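AB hydrolase-1 domain-containing protein (PDB 4Q34) is a putative esterase of the alpha/beta hydrolase family that probably hydrolyses ester bonds, its natural substrate being unknown. Local coordinates at residues Y237-P251 against E261-A273. Sequence-based numbering, arbitrary orientation.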
ATOM      1  N   TYR A 237      11.827 -16.855 -24.375  1.00 18.11           N
ATOM      2  CA  TYR A 237      10.458 -17.109 -23.972  1.00 18.29           C
ATOM      3  C   TYR A 237      10.033 -18.580 -24.181  1.00 19.18           C
ATOM      4  O   TYR A 237       8.898 -18.927 -23.896  1.00 23.04           O
ATOM      5  CB  TYR A 237       9.500 -16.150 -24.703  1.00 19.03           C
ATOM      6  CG  TYR A 237       9.864 -14.715 -24.347  1.00 17.63           C
ATOM      7  CD1 TYR A 237       9.460 -14.172 -23.152  1.00 16.92           C
ATOM      8  CD2 TYR A 237      10.610 -13.923 -25.200  1.00 21.43           C
ATOM      9  CE1 TYR A 237       9.850 -12.886 -22.761  1.00 18.98           C
ATOM     10  CE2 TYR A 237      10.976 -12.646 -24.840  1.00 19.63           C
ATOM     11  CZ  TYR A 237      10.600 -12.129 -23.623  1.00 19.35           C
ATOM     12  OH  TYR A 237      10.953 -10.820 -23.293  1.00 21.75           O
ATOM     13  N   THR A 238      10.954 -19.404 -24.711  1.00 19.95           N
ATOM     14  CA  THR A 238      10.734 -20.825 -24.865  1.00 19.35           C
ATOM     15  C   THR A 238      11.173 -21.585 -23.640  1.00 20.98           C
ATOM     16  O   THR A 238      10.990 -22.795 -23.612  1.00 22.92           O
ATOM     17  CB  THR A 238      11.475 -21.458 -26.078  1.00 21.07           C
ATOM     18  OG1 THR A 238      12.903 -21.473 -25.856  1.00 19.14           O
ATOM     19  CG2 THR A 238      11.126 -20.750 -27.399  1.00 19.61           C
ATOM     20  N   LYS A 239      11.821 -20.911 -22.695  1.00 20.09           N
ATOM     21  CA  LYS A 239      12.597 -21.604 -21.663  1.00 22.90           C
ATOM     22  C   LYS A 239      11.838 -21.862 -20.354  1.00 23.22           C
ATOM     23  O   LYS A 239      12.340 -22.591 -19.514  1.00 21.44           O
ATOM     24  CB  LYS A 239      13.878 -20.806 -21.391  1.00 22.68           C
ATOM     25  CG  LYS A 239      14.852 -20.871 -22.584  1.00 25.94           C
ATOM     26  CD  LYS A 239      16.086 -20.030 -22.335  1.00 35.59           C
ATOM     27  CE  LYS A 239      16.928 -19.925 -23.598  1.00 41.78           C
ATOM     28  NZ  LYS A 239      18.181 -19.178 -23.327  1.00 40.69           N
ATOM     29  N   VAL A 240      10.652 -21.283 -20.191  1.00 20.47           N
ATOM     30  CA  VAL A 240       9.810 -21.519 -19.006  1.00 19.32           C
ATOM     31  C   VAL A 240       8.383 -21.704 -19.462  1.00 18.93           C
ATOM     32  O   VAL A 240       7.958 -21.149 -20.498  1.00 19.28           O
ATOM     33  CB  VAL A 240       9.849 -20.350 -18.002  1.00 19.66           C
ATOM     34  CG1 VAL A 240      11.267 -20.101 -17.549  1.00 22.15           C
ATOM     35  CG2 VAL A 240       9.255 -19.085 -18.611  1.00 19.88           C
ATOM     36  N   PRO A 241       7.613 -22.467 -18.696  1.00 19.35           N
ATOM     37  CA  PRO A 241       6.198 -22.544 -19.045  1.00 18.45           C
ATOM     38  C   PRO A 241       5.455 -21.235 -18.859  1.00 17.13           C
ATOM     39  O   PRO A 241       5.662 -20.511 -17.876  1.00 16.86           O
ATOM     40  CB  PRO A 241       5.612 -23.591 -18.071  1.00 21.31           C
ATOM     41  CG  PRO A 241       6.697 -23.983 -17.181  1.00 23.85           C
ATOM     42  CD  PRO A 241       7.973 -23.255 -17.502  1.00 19.54           C
ATOM     43  N   ILE A 242       4.596 -20.911 -19.834  1.00 17.08           N
ATOM     44  CA  ILE A 242       3.797 -19.713 -19.785  1.00 17.03           C
ATOM     45  C   ILE A 242       2.333 -20.061 -20.063  1.00 16.18           C
ATOM     46  O   ILE A 242       2.058 -20.862 -20.951  1.00 19.47           O
ATOM     47  CB  ILE A 242       4.287 -18.700 -20.833  1.00 16.22           C
ATOM     48  CG1 ILE A 242       5.728 -18.284 -20.534  1.00 17.68           C
ATOM     49  CG2 ILE A 242       3.384 -17.484 -20.894  1.00 19.59           C
ATOM     50  CD1 ILE A 242       6.395 -17.437 -21.599  1.00 16.71           C
ATOM     51  N   VAL A 243       1.442 -19.499 -19.246  1.00 17.02           N
ATOM     52  CA  VAL A 243      -0.010 -19.590 -19.497  1.00 15.75           C
ATOM     53  C   VAL A 243      -0.589 -18.165 -19.544  1.00 18.61           C
ATOM     54  O   VAL A 243      -0.199 -17.301 -18.800  1.00 17.65           O
ATOM     55  CB  VAL A 243      -0.745 -20.544 -18.495  1.00 16.42           C
ATOM     56  CG1 VAL A 243      -0.719 -19.982 -17.069  1.00 17.09           C
ATOM     57  CG2 VAL A 243      -2.201 -20.759 -18.901  1.00 14.94           C
ATOM     58  N   ILE A 244      -1.547 -17.964 -20.439  1.00 17.10           N
ATOM     59  CA  ILE A 244      -2.197 -16.684 -20.655  1.00 18.64           C
ATOM     60  C   ILE A 244      -3.702 -16.924 -20.623  1.00 19.07           C
ATOM     61  O   ILE A 244      -4.165 -17.844 -21.298  1.00 18.71           O
ATOM     62  CB  ILE A 244      -1.764 -16.111 -22.004  1.00 19.88           C
ATOM     63  CG1 ILE A 244      -0.278 -15.707 -21.937  1.00 24.31           C
ATOM     64  CG2 ILE A 244      -2.583 -14.882 -22.370  1.00 20.64           C
ATOM     65  CD1 ILE A 244       0.361 -15.615 -23.299  1.00 30.14           C
ATOM     66  N   TYR A 245      -4.436 -16.120 -19.830  1.00 18.19           N
ATOM     67  CA  TYR A 245      -5.899 -16.231 -19.710  1.00 18.46           C
ATOM     68  C   TYR A 245      -6.601 -14.978 -20.220  1.00 19.61           C
ATOM     69  O   TYR A 245      -6.185 -13.859 -19.916  1.00 19.61           O
ATOM     70  CB  TYR A 245      -6.341 -16.477 -18.257  1.00 17.83           C
ATOM     71  CG  TYR A 245      -5.761 -17.694 -17.606  1.00 19.04           C
ATOM     72  CD1 TYR A 245      -6.317 -18.945 -17.793  1.00 20.18           C
ATOM     73  CD2 TYR A 245      -4.644 -17.591 -16.782  1.00 20.36           C
ATOM     74  CE1 TYR A 245      -5.775 -20.086 -17.202  1.00 20.20           C
ATOM     75  CE2 TYR A 245      -4.119 -18.712 -16.155  1.00 19.62           C
ATOM     76  CZ  TYR A 245      -4.676 -19.961 -16.386  1.00 19.52           C
ATOM     77  OH  TYR A 245      -4.133 -21.061 -15.747  1.00 22.49           O
ATOM     78  N   TYR A 246      -7.660 -15.159 -21.012  1.00 17.81           N
ATOM     79  CA  TYR A 246      -8.555 -14.084 -21.395  1.00 19.23           C
ATOM     80  C   TYR A 246      -9.979 -14.439 -21.018  1.00 19.63           C
ATOM     81  O   TYR A 246     -10.426 -15.585 -21.183  1.00 20.04           O
ATOM     82  CB  TYR A 246      -8.488 -13.740 -22.921  1.00 22.99           C
ATOM     83  CG  TYR A 246      -7.253 -12.960 -23.288  1.00 20.50           C
ATOM     84  CD1 TYR A 246      -7.233 -11.581 -23.218  1.00 22.50           C
ATOM     85  CD2 TYR A 246      -6.092 -13.610 -23.668  1.00 20.72           C
ATOM     86  CE1 TYR A 246      -6.067 -10.866 -23.504  1.00 21.43           C
ATOM     87  CE2 TYR A 246      -4.921 -12.897 -23.948  1.00 21.69           C
ATOM     88  CZ  TYR A 246      -4.916 -11.552 -23.860  1.00 20.06           C
ATOM     89  OH  TYR A 246      -3.753 -10.857 -24.137  1.00 22.50           O
ATOM     90  N   GLY A 247     -10.710 -13.437 -20.563  1.00 20.08           N
ATOM     91  CA  GLY A 247     -12.119 -13.603 -20.221  1.00 19.84           C
ATOM     92  C   GLY A 247     -13.091 -13.468 -21.394  1.00 20.78           C
ATOM     93  O   GLY A 247     -12.755 -13.750 -22.553  1.00 21.26           O
ATOM     94  N   ASP A 248     -14.282 -12.985 -21.058  1.00 20.26           N
ATOM     95  CA  ASP A 248     -15.461 -13.074 -21.947  1.00 20.39           C
ATOM     96  C   ASP A 248     -15.863 -11.699 -22.440  1.00 23.38           C
ATOM     97  O   ASP A 248     -15.219 -10.698 -22.138  1.00 21.44           O
ATOM     98  CB  ASP A 248     -16.586 -13.710 -21.122  1.00 21.86           C
ATOM     99  CG  ASP A 248     -17.581 -14.475 -21.956  1.00 24.94           C
ATOM    100  OD1 ASP A 248     -17.576 -14.333 -23.200  1.00 23.39           O
ATOM    101  OD2 ASP A 248     -18.381 -15.219 -21.333  1.00 23.65           O
ATOM    102  N   ASN A 249     -16.958 -11.631 -23.211  1.00 22.84           N
ATOM    103  CA  ASN A 249     -17.421 -10.366 -23.809  1.00 23.83           C
ATOM    104  C   ASN A 249     -16.343  -9.667 -24.640  1.00 22.25           C
ATOM    105  O   ASN A 249     -16.320  -8.463 -24.751  1.00 23.98           O
ATOM    106  CB  ASN A 249     -18.032  -9.451 -22.750  1.00 23.24           C
ATOM    107  CG  ASN A 249     -19.199 -10.113 -22.040  1.00 25.01           C
ATOM    108  OD1 ASN A 249     -19.128 -10.470 -20.842  1.00 28.91           O
ATOM    109  ND2 ASN A 249     -20.236 -10.382 -22.795  1.00 24.64           N
ATOM    110  N   LEU A 250     -15.544 -10.474 -25.327  1.00 23.09           N
ATOM    111  CA  LEU A 250     -14.650  -9.955 -26.341  1.00 24.23           C
ATOM    112  C   LEU A 250     -15.499  -9.662 -27.564  1.00 25.61           C
ATOM    113  O   LEU A 250     -16.067 -10.570 -28.105  1.00 26.45           O
ATOM    114  CB  LEU A 250     -13.588 -11.012 -26.652  1.00 24.75           C
ATOM    115  CG  LEU A 250     -12.673 -11.380 -25.465  1.00 24.16           C
ATOM    116  CD1 LEU A 250     -11.706 -12.482 -25.909  1.00 27.18           C
ATOM    117  CD2 LEU A 250     -11.904 -10.203 -24.921  1.00 22.62           C
ATOM    118  N   PRO A 251     -15.563  -8.408 -28.010  1.00 23.56           N
ATOM    119  CA  PRO A 251     -16.494  -8.134 -29.101  1.00 24.94           C
ATOM    120  C   PRO A 251     -15.989  -8.669 -30.472  1.00 27.72           C
ATOM    121  O   PRO A 251     -14.795  -8.784 -30.694  1.00 25.87           O
ATOM    122  CB  PRO A 251     -16.592  -6.605 -29.090  1.00 26.84           C
ATOM    123  CG  PRO A 251     -15.306  -6.151 -28.475  1.00 25.77           C
ATOM    124  CD  PRO A 251     -14.972  -7.183 -27.462  1.00 23.98           C
ATOM    125  N   GLU A 261      -9.715  -4.067 -28.573  1.00 25.04           N
ATOM    126  CA  GLU A 261      -8.301  -4.311 -28.370  1.00 26.38           C
ATOM    127  C   GLU A 261      -8.070  -5.634 -27.676  1.00 23.63           C
ATOM    128  O   GLU A 261      -7.079  -6.279 -27.968  1.00 24.21           O
ATOM    129  CB  GLU A 261      -7.659  -3.194 -27.571  1.00 31.15           C
ATOM    130  CG  GLU A 261      -7.514  -1.942 -28.407  1.00 34.80           C
ATOM    131  CD  GLU A 261      -6.616  -0.879 -27.788  1.00 42.43           C
ATOM    132  OE1 GLU A 261      -6.207  -1.019 -26.607  1.00 45.38           O
ATOM    133  OE2 GLU A 261      -6.319   0.097 -28.509  1.00 45.21           O
ATOM    134  N   TRP A 262      -8.971  -6.036 -26.773  1.00 21.95           N
ATOM    135  CA  TRP A 262      -8.824  -7.318 -26.075  1.00 22.52           C
ATOM    136  C   TRP A 262      -9.050  -8.491 -27.025  1.00 23.42           C
ATOM    137  O   TRP A 262      -8.376  -9.490 -26.965  1.00 22.14           O
ATOM    138  CB  TRP A 262      -9.722  -7.412 -24.824  1.00 22.57           C
ATOM    139  CG  TRP A 262      -9.464  -6.319 -23.869  1.00 20.98           C
ATOM    140  CD1 TRP A 262     -10.317  -5.298 -23.518  1.00 23.20           C
ATOM    141  CD2 TRP A 262      -8.251  -6.106 -23.127  1.00 23.06           C
ATOM    142  NE1 TRP A 262      -9.708  -4.467 -22.609  1.00 22.79           N
ATOM    143  CE2 TRP A 262      -8.444  -4.946 -22.340  1.00 24.29           C
ATOM    144  CE3 TRP A 262      -7.022  -6.785 -23.048  1.00 25.19           C
ATOM    145  CZ2 TRP A 262      -7.438  -4.421 -21.524  1.00 24.71           C
ATOM    146  CZ3 TRP A 262      -6.020  -6.276 -22.179  1.00 25.17           C
ATOM    147  CH2 TRP A 262      -6.246  -5.113 -21.437  1.00 23.94           C
ATOM    148  N   THR A 263     -10.022  -8.381 -27.915  1.00 20.72           N
ATOM    149  CA  THR A 263     -10.156  -9.376 -28.965  1.00 23.21           C
ATOM    150  C   THR A 263      -8.911  -9.557 -29.798  1.00 21.88           C
ATOM    151  O   THR A 263      -8.541 -10.687 -30.111  1.00 22.99           O
ATOM    152  CB  THR A 263     -11.309  -8.970 -29.916  1.00 22.88           C
ATOM    153  OG1 THR A 263     -12.459  -8.687 -29.110  1.00 24.88           O
ATOM    154  CG2 THR A 263     -11.624 -10.055 -30.882  1.00 24.78           C
ATOM    155  N   ARG A 264      -8.315  -8.441 -30.216  1.00 24.19           N
ATOM    156  CA  ARG A 264      -7.064  -8.470 -30.995  1.00 24.66           C
ATOM    157  C   ARG A 264      -5.941  -9.123 -30.200  1.00 24.13           C
ATOM    158  O   ARG A 264      -5.120  -9.864 -30.777  1.00 22.34           O
ATOM    159  CB  ARG A 264      -6.577  -7.066 -31.377  1.00 29.67           C
ATOM    160  CG  ARG A 264      -7.625  -6.136 -31.967  1.00 39.28           C
ATOM    161  CD  ARG A 264      -6.974  -4.813 -32.368  1.00 50.32           C
ATOM    162  NE  ARG A 264      -6.720  -4.800 -33.791  1.00 61.95           N
ATOM    163  CZ  ARG A 264      -7.493  -4.210 -34.695  1.00 60.37           C
ATOM    164  NH1 ARG A 264      -8.572  -3.519 -34.337  1.00 70.19           N
ATOM    165  NH2 ARG A 264      -7.173  -4.303 -35.970  1.00 66.82           N
ATOM    166  N   ARG A 265      -5.920  -8.868 -28.890  1.00 22.98           N
ATOM    167  CA  ARG A 265      -4.876  -9.421 -28.014  1.00 21.86           C
ATOM    168  C   ARG A 265      -4.986 -10.938 -27.873  1.00 22.16           C
ATOM    169  O   ARG A 265      -3.975 -11.640 -27.938  1.00 20.97           O
ATOM    170  CB  ARG A 265      -4.876  -8.717 -26.661  1.00 21.59           C
ATOM    171  CG  ARG A 265      -4.194  -7.371 -26.834  1.00 21.41           C
ATOM    172  CD  ARG A 265      -4.478  -6.456 -25.673  1.00 21.98           C
ATOM    173  NE  ARG A 265      -3.649  -5.277 -25.827  1.00 22.86           N
ATOM    174  CZ  ARG A 265      -3.786  -4.184 -25.113  1.00 28.49           C
ATOM    175  NH1 ARG A 265      -4.746  -4.073 -24.207  1.00 31.55           N
ATOM    176  NH2 ARG A 265      -2.940  -3.188 -25.339  1.00 38.53           N
ATOM    177  N   LEU A 266      -6.212 -11.453 -27.742  1.00 21.81           N
ATOM    178  CA  LEU A 266      -6.417 -12.892 -27.713  1.00 22.49           C
ATOM    179  C   LEU A 266      -5.837 -13.518 -28.974  1.00 22.36           C
ATOM    180  O   LEU A 266      -5.043 -14.453 -28.889  1.00 23.14           O
ATOM    181  CB  LEU A 266      -7.896 -13.248 -27.534  1.00 23.17           C
ATOM    182  CG  LEU A 266      -8.211 -14.742 -27.587  1.00 23.25           C
ATOM    183  CD1 LEU A 266      -7.380 -15.532 -26.610  1.00 24.44           C
ATOM    184  CD2 LEU A 266      -9.705 -15.012 -27.398  1.00 24.52           C
ATOM    185  N   ARG A 267      -6.201 -12.960 -30.128  1.00 22.90           N
ATOM    186  CA  ARG A 267      -5.758 -13.451 -31.432  0.50 23.93           C
ATOM    187  C   ARG A 267      -4.228 -13.438 -31.499  1.00 24.29           C
ATOM    188  O   ARG A 267      -3.601 -14.395 -31.919  1.00 26.42           O
ATOM    189  CB  ARG A 267      -6.368 -12.571 -32.542  0.50 27.23           C
ATOM    190  CG  ARG A 267      -6.054 -12.973 -33.974  0.50 28.62           C
ATOM    191  CD  ARG A 267      -6.407 -11.841 -34.960  0.50 32.22           C
ATOM    192  NE  ARG A 267      -7.571 -11.072 -34.538  0.50 32.96           N
ATOM    193  CZ  ARG A 267      -7.874  -9.860 -34.990  0.50 36.73           C
ATOM    194  NH1 ARG A 267      -7.095  -9.265 -35.874  0.50 42.92           N
ATOM    195  NH2 ARG A 267      -8.958  -9.244 -34.554  0.50 36.39           N
ATOM    196  N   LEU A 268      -3.650 -12.352 -31.065  1.00 23.08           N
ATOM    197  CA  LEU A 268      -2.205 -12.163 -31.127  1.00 23.63           C
ATOM    198  C   LEU A 268      -1.459 -13.116 -30.232  1.00 22.44           C
ATOM    199  O   LEU A 268      -0.446 -13.659 -30.638  1.00 21.86           O
ATOM    200  CB  LEU A 268      -1.847 -10.751 -30.745  1.00 24.56           C
ATOM    201  CG  LEU A 268      -0.369 -10.410 -30.784  1.00 26.17           C
ATOM    202  CD1 LEU A 268       0.239 -10.725 -32.131  1.00 30.32           C
ATOM    203  CD2 LEU A 268      -0.198  -8.957 -30.395  1.00 31.79           C
HETATM  204  N   MSE A 269      -1.961 -13.324 -29.020  1.00 21.89           N
HETATM  205  CA  MSE A 269      -1.267 -14.229 -28.091  1.00 20.74           C
HETATM  206  C   MSE A 269      -1.310 -15.675 -28.573  1.00 20.84           C
HETATM  207  O   MSE A 269      -0.354 -16.445 -28.363  1.00 19.53           O
HETATM  208  CB  MSE A 269      -1.788 -14.119 -26.677  1.00 21.76           C
HETATM  209  CG  MSE A 269      -1.718 -12.769 -26.045  1.00 21.63           C
HETATM  210 SE   MSE A 269      -0.056 -11.834 -26.438  0.75 28.99          SE
HETATM  211  CE  MSE A 269       1.061 -12.577 -25.050  1.00 28.87           C
ATOM    212  N   LYS A 270      -2.394 -16.079 -29.252  1.00 21.23           N
ATOM    213  CA  LYS A 270      -2.412 -17.406 -29.846  1.00 22.53           C
ATOM    214  C   LYS A 270      -1.353 -17.568 -30.927  1.00 21.95           C
ATOM    215  O   LYS A 270      -0.739 -18.626 -31.041  1.00 22.19           O
ATOM    216  CB  LYS A 270      -3.809 -17.758 -30.383  1.00 25.37           C
ATOM    217  CG  LYS A 270      -4.798 -17.918 -29.234  1.00 28.85           C
ATOM    218  CD  LYS A 270      -6.035 -18.689 -29.616  1.00 39.13           C
ATOM    219  CE  LYS A 270      -7.025 -17.786 -30.256  1.00 43.83           C
ATOM    220  NZ  LYS A 270      -8.275 -18.557 -30.515  1.00 46.92           N
ATOM    221  N   ILE A 271      -1.104 -16.513 -31.703  1.00 22.60           N
ATOM    222  CA  ILE A 271      -0.073 -16.540 -32.730  1.00 22.28           C
ATOM    223  C   ILE A 271       1.308 -16.617 -32.080  1.00 20.93           C
ATOM    224  O   ILE A 271       2.126 -17.457 -32.459  1.00 21.48           O
ATOM    225  CB  ILE A 271      -0.165 -15.317 -33.643  1.00 23.84           C
ATOM    226  CG1 ILE A 271      -1.470 -15.416 -34.467  1.00 27.35           C
ATOM    227  CG2 ILE A 271       1.067 -15.222 -34.532  1.00 27.41           C
ATOM    228  CD1 ILE A 271      -1.852 -14.122 -35.192  1.00 27.53           C
ATOM    229  N   TRP A 272       1.516 -15.768 -31.083  1.00 19.84           N
ATOM    230  CA  TRP A 272       2.756 -15.743 -30.284  1.00 19.33           C
ATOM    231  C   TRP A 272       3.073 -17.104 -29.651  1.00 20.01           C
ATOM    232  O   TRP A 272       4.187 -17.611 -29.796  1.00 19.68           O
ATOM    233  CB  TRP A 272       2.613 -14.692 -29.185  1.00 19.28           C
ATOM    234  CG  TRP A 272       3.858 -14.350 -28.408  1.00 18.79           C
ATOM    235  CD1 TRP A 272       4.952 -13.696 -28.888  1.00 20.02           C
ATOM    236  CD2 TRP A 272       4.083 -14.533 -27.013  1.00 18.79           C
ATOM    237  NE1 TRP A 272       5.865 -13.485 -27.867  1.00 19.40           N
ATOM    238  CE2 TRP A 272       5.351 -13.988 -26.711  1.00 19.44           C
ATOM    239  CE3 TRP A 272       3.338 -15.112 -25.974  1.00 19.18           C
ATOM    240  CZ2 TRP A 272       5.878 -14.018 -25.452  1.00 18.53           C
ATOM    241  CZ3 TRP A 272       3.880 -15.151 -24.713  1.00 19.32           C
ATOM    242  CH2 TRP A 272       5.132 -14.602 -24.458  1.00 19.84           C
ATOM    243  N   ALA A 273       2.053 -17.728 -29.053  1.00 17.98           N
ATOM    244  CA  ALA A 273       2.212 -19.046 -28.429  1.00 18.95           C
ATOM    245  C   ALA A 273       2.620 -20.079 -29.480  1.00 21.01           C
ATOM    246  O   ALA A 273       3.519 -20.877 -29.262  1.00 20.91           O
ATOM    247  CB  ALA A 273       0.920 -19.489 -27.740  1.00 20.71           C
TER
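With CG anti to its carbonyl carbon (chi1 -76°), Y246 sends its ring from the strand to the helix, where CA of L266 lies over one ring face, offset toward the rim. L266, with CG anti to the backbone N (chi1 176°), runs alongside the tyrosine in the opposite sense, its CD1 3.7 Å from Y246 CD2, while its CD2 meets L250 CD1 at 3.6 Å. CG of M269, deposited as selenomethionine, comes to the tyrosine ring edge, 3.4 Å from Y246 OH, and the hydroxyl is hydrogen-bonded to P200 O, just after the neighbouring strand 192-198. A phenylalanine in place of Y246 would probably leave P200 O without its hydroxyl partner and take away the oxygen that M269 CG packs against. Strand 242-246 and helix 257-277 are the first two elements of a beta-alpha-beta unit of the alpha/beta hydrolase fold; strand 283-287 completes it, parallel to the first strand. Their segments run nearly antiparallel, axes 9.7 Å apart at closest. Nearer the start of the strand, I244 CD1 touches M269 CE at 3.6 Å and the edge of the W272 indole, CZ3 at 3.8 Å. W272 also packs obliquely against Y237, and its NE1 bonds to P205 O. Past the strand, L250 CD2 lies 3.5 Å from W262 CB. T263 OG1 donates to P251 O at 2.8 Å, in the carbonyl plane on a lone pair.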